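Local atomic coordinates of cytochrome P450 RhF (Acinetobacter radioresistens, PDB entry 6RO8), a protein that probably acts as a heme-dependent monooxygenase, of which this chain is the cytochrome P450 heme domain. Residues 290-293 and 294-298. Sequence-based numbering, arbitrary orientation.
Sequences RKVW and KKICD
The thiol of Cys297 lies over one face of the Trp293 indole, one helical turn further along helix 290-298. Its SG is 3.7 Å from the centroid of the five-membered ring, 29° off the ring normal and displaced toward the rim, a sulfur-aromatic contact in which NE1 of Trp293 is the ring atom nearest to SG, 3.3 Å away. The indole gets beneath the sulfur because CG of Trp293 is anti to the backbone N (chi1 177°), while SG of Cys297 stands beside its own backbone N (chi1 -72°).

The backbone beneath is regular: Lys294 N donates to Arg290 O at 3.1 Å, and the amides of Lys295, Ile296 and Cys297 continue the pattern to the carbonyls of Lys291, Val292 and Trp293. Next to the tryptophan, the guanidinium of Arg290 and the ammonium of Lys294 approach obliquely, NH2 to NZ 4.2 Å. Each cation has carbonyl partners: Arg290 donates to the backbone O atoms of Leu405 and Leu287, while Pro403 O accepts both Trp293 NE1, a bond that fixes the indole as the sulfur packs over its face, and, weakly, Lys294 NZ. On another side of the helix, CG1 of Val292 meets CG1 of Ile296 at 4.4 Å. Both of these side chains rest on Ile363, Ile296 and Cys297 touch Ser399 of helix 384-401, and Ile296 reaches helix 303-314 as well.

This short peripheral helix, away from the heme, is thus joined to the 403-405 loop by both polar and aromatic groups. Carbonyl oxygens accepting from Arg290 and Lys294 probably offset part of the repulsion between the two cations, while the buried indole pairs its single N-H with a carbonyl and presents a polarisable face to sulfur.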
ATOM      1  N   ARG A 290       8.047  -3.564  24.779  1.00 90.19           N
ATOM      2  CA  ARG A 290       7.790  -4.787  25.535  1.00 93.08           C
ATOM      3  C   ARG A 290       6.575  -4.639  26.440  1.00 91.20           C
ATOM      4  O   ARG A 290       5.823  -5.603  26.652  1.00 92.15           O
ATOM      5  CB  ARG A 290       9.027  -5.160  26.349  1.00 92.25           C
ATOM      6  CG  ARG A 290      10.286  -5.308  25.517  1.00 86.86           C
ATOM      7  CD  ARG A 290      10.011  -6.123  24.273  1.00 86.17           C
ATOM      8  NE  ARG A 290       9.736  -7.519  24.583  1.00 87.28           N
ATOM      9  CZ  ARG A 290       9.393  -8.433  23.684  1.00 93.43           C
ATOM     10  NH1 ARG A 290       9.252  -8.089  22.403  1.00 94.75           N
ATOM     11  NH2 ARG A 290       9.164  -9.688  24.073  1.00 94.44           N
ATOM     12  N   LYS A 291       6.367  -3.442  26.987  1.00 86.15           N
ATOM     13  CA  LYS A 291       5.161  -3.189  27.764  1.00 88.89           C
ATOM     14  C   LYS A 291       3.928  -3.405  26.889  1.00 86.67           C
ATOM     15  O   LYS A 291       2.980  -4.086  27.286  1.00 85.87           O
ATOM     16  CB  LYS A 291       5.189  -1.767  28.345  1.00102.31           C
ATOM     17  CG  LYS A 291       6.322  -1.428  29.369  1.00115.97           C
ATOM     18  CD  LYS A 291       7.769  -1.536  28.784  1.00130.63           C
ATOM     19  CE  LYS A 291       8.049  -0.534  27.642  1.00129.66           C
ATOM     20  NZ  LYS A 291       9.097  -0.995  26.653  1.00126.82           N
ATOM     21  N   VAL A 292       3.957  -2.890  25.655  1.00 82.41           N
ATOM     22  CA  VAL A 292       2.825  -3.069  24.747  1.00 82.26           C
ATOM     23  C   VAL A 292       2.652  -4.543  24.382  1.00 77.93           C
ATOM     24  O   VAL A 292       1.526  -5.044  24.271  1.00 73.38           O
ATOM     25  CB  VAL A 292       2.999  -2.177  23.496  1.00 78.07           C
ATOM     26  CG1 VAL A 292       2.093  -2.645  22.357  1.00 65.59           C
ATOM     27  CG2 VAL A 292       2.705  -0.717  23.836  1.00 76.16           C
ATOM     28  N   TRP A 293       3.761  -5.268  24.219  1.00 80.89           N
ATOM     29  CA  TRP A 293       3.679  -6.634  23.707  1.00 83.91           C
ATOM     30  C   TRP A 293       3.047  -7.575  24.728  1.00 95.25           C
ATOM     31  O   TRP A 293       2.198  -8.412  24.381  1.00 87.96           O
ATOM     32  CB  TRP A 293       5.075  -7.120  23.312  1.00 82.74           C
ATOM     33  CG  TRP A 293       5.123  -8.537  22.827  1.00 83.05           C
ATOM     34  CD1 TRP A 293       5.610  -9.608  23.499  1.00 83.69           C
ATOM     35  CD2 TRP A 293       4.667  -9.035  21.559  1.00 80.29           C
ATOM     36  NE1 TRP A 293       5.490 -10.745  22.737  1.00 85.07           N
ATOM     37  CE2 TRP A 293       4.916 -10.421  21.540  1.00 81.56           C
ATOM     38  CE3 TRP A 293       4.080  -8.441  20.441  1.00 80.10           C
ATOM     39  CZ2 TRP A 293       4.594 -11.226  20.451  1.00 82.66           C
ATOM     40  CZ3 TRP A 293       3.758  -9.241  19.360  1.00 78.81           C
ATOM     41  CH2 TRP A 293       4.012 -10.618  19.373  1.00 81.80           C
ATOM     42  N   LYS A 294       3.442  -7.467  26.000  1.00105.61           N
ATOM     43  CA  LYS A 294       2.825  -8.357  26.971  1.00106.71           C
ATOM     44  C   LYS A 294       1.396  -7.953  27.258  1.00106.33           C
ATOM     45  O   LYS A 294       0.586  -8.811  27.617  1.00101.87           O
ATOM     46  CB  LYS A 294       3.670  -8.437  28.245  1.00121.15           C
ATOM     47  CG  LYS A 294       5.004  -9.195  28.013  1.00131.08           C
ATOM     48  CD  LYS A 294       5.005 -10.650  28.638  1.00130.64           C
ATOM     49  CE  LYS A 294       5.789 -11.608  27.694  1.00127.35           C
ATOM     50  NZ  LYS A 294       7.221 -11.190  27.424  1.00122.97           N
ATOM     51  N   LYS A 295       1.054  -6.675  27.071  1.00 90.68           N
ATOM     52  CA  LYS A 295      -0.355  -6.308  27.072  1.00 84.88           C
ATOM     53  C   LYS A 295      -1.108  -7.042  25.966  1.00 91.20           C
ATOM     54  O   LYS A 295      -2.216  -7.553  26.197  1.00 89.30           O
ATOM     55  CB  LYS A 295      -0.524  -4.794  26.939  1.00 81.01           C
ATOM     56  CG  LYS A 295      -0.987  -4.121  28.225  1.00 95.20           C
ATOM     57  CD  LYS A 295      -0.715  -2.607  28.260  1.00103.36           C
ATOM     58  CE  LYS A 295       0.704  -2.313  28.701  1.00111.93           C
ATOM     59  NZ  LYS A 295       0.863  -2.473  30.174  1.00120.50           N
ATOM     60  N   ILE A 296      -0.507  -7.129  24.764  1.00 83.41           N
ATOM     61  CA  ILE A 296      -1.061  -7.942  23.677  1.00 86.03           C
ATOM     62  C   ILE A 296      -1.071  -9.423  24.059  1.00 90.95           C
ATOM     63  O   ILE A 296      -2.080 -10.122  23.881  1.00 86.42           O
ATOM     64  CB  ILE A 296      -0.265  -7.730  22.372  1.00 90.50           C
ATOM     65  CG1 ILE A 296      -0.296  -6.272  21.883  1.00 88.30           C
ATOM     66  CG2 ILE A 296      -0.726  -8.728  21.300  1.00 86.38           C
ATOM     67  CD1 ILE A 296      -1.654  -5.622  21.859  1.00 89.79           C
ATOM     68  N   CYS A 297       0.062  -9.933  24.562  1.00 86.22           N
ATOM     69  CA  CYS A 297       0.110 -11.330  24.993  1.00 93.85           C
ATOM     70  C   CYS A 297      -0.959 -11.621  26.041  1.00 88.15           C
ATOM     71  O   CYS A 297      -1.620 -12.663  25.991  1.00 92.63           O
ATOM     72  CB  CYS A 297       1.488 -11.677  25.557  1.00 99.62           C
ATOM     73  SG  CYS A 297       2.813 -11.805  24.326  1.00 89.41           S
ATOM     74  N   ASP A 298      -1.148 -10.711  26.994  1.00 89.55           N
ATOM     75  CA  ASP A 298      -2.101 -10.951  28.067  1.00 88.09           C
ATOM     76  C   ASP A 298      -3.528 -10.608  27.674  1.00 94.05           C
ATOM     77  O   ASP A 298      -4.459 -11.128  28.290  1.00108.35           O
ATOM     78  CB  ASP A 298      -1.706 -10.154  29.311  1.00 90.10           C
ATOM     79  CG  ASP A 298      -0.361 -10.571  29.869  1.00 99.29           C
ATOM     80  OD1 ASP A 298       0.097 -11.686  29.547  1.00102.96           O
ATOM     81  OD2 ASP A 298       0.248  -9.774  30.612  1.00 97.39           O
TER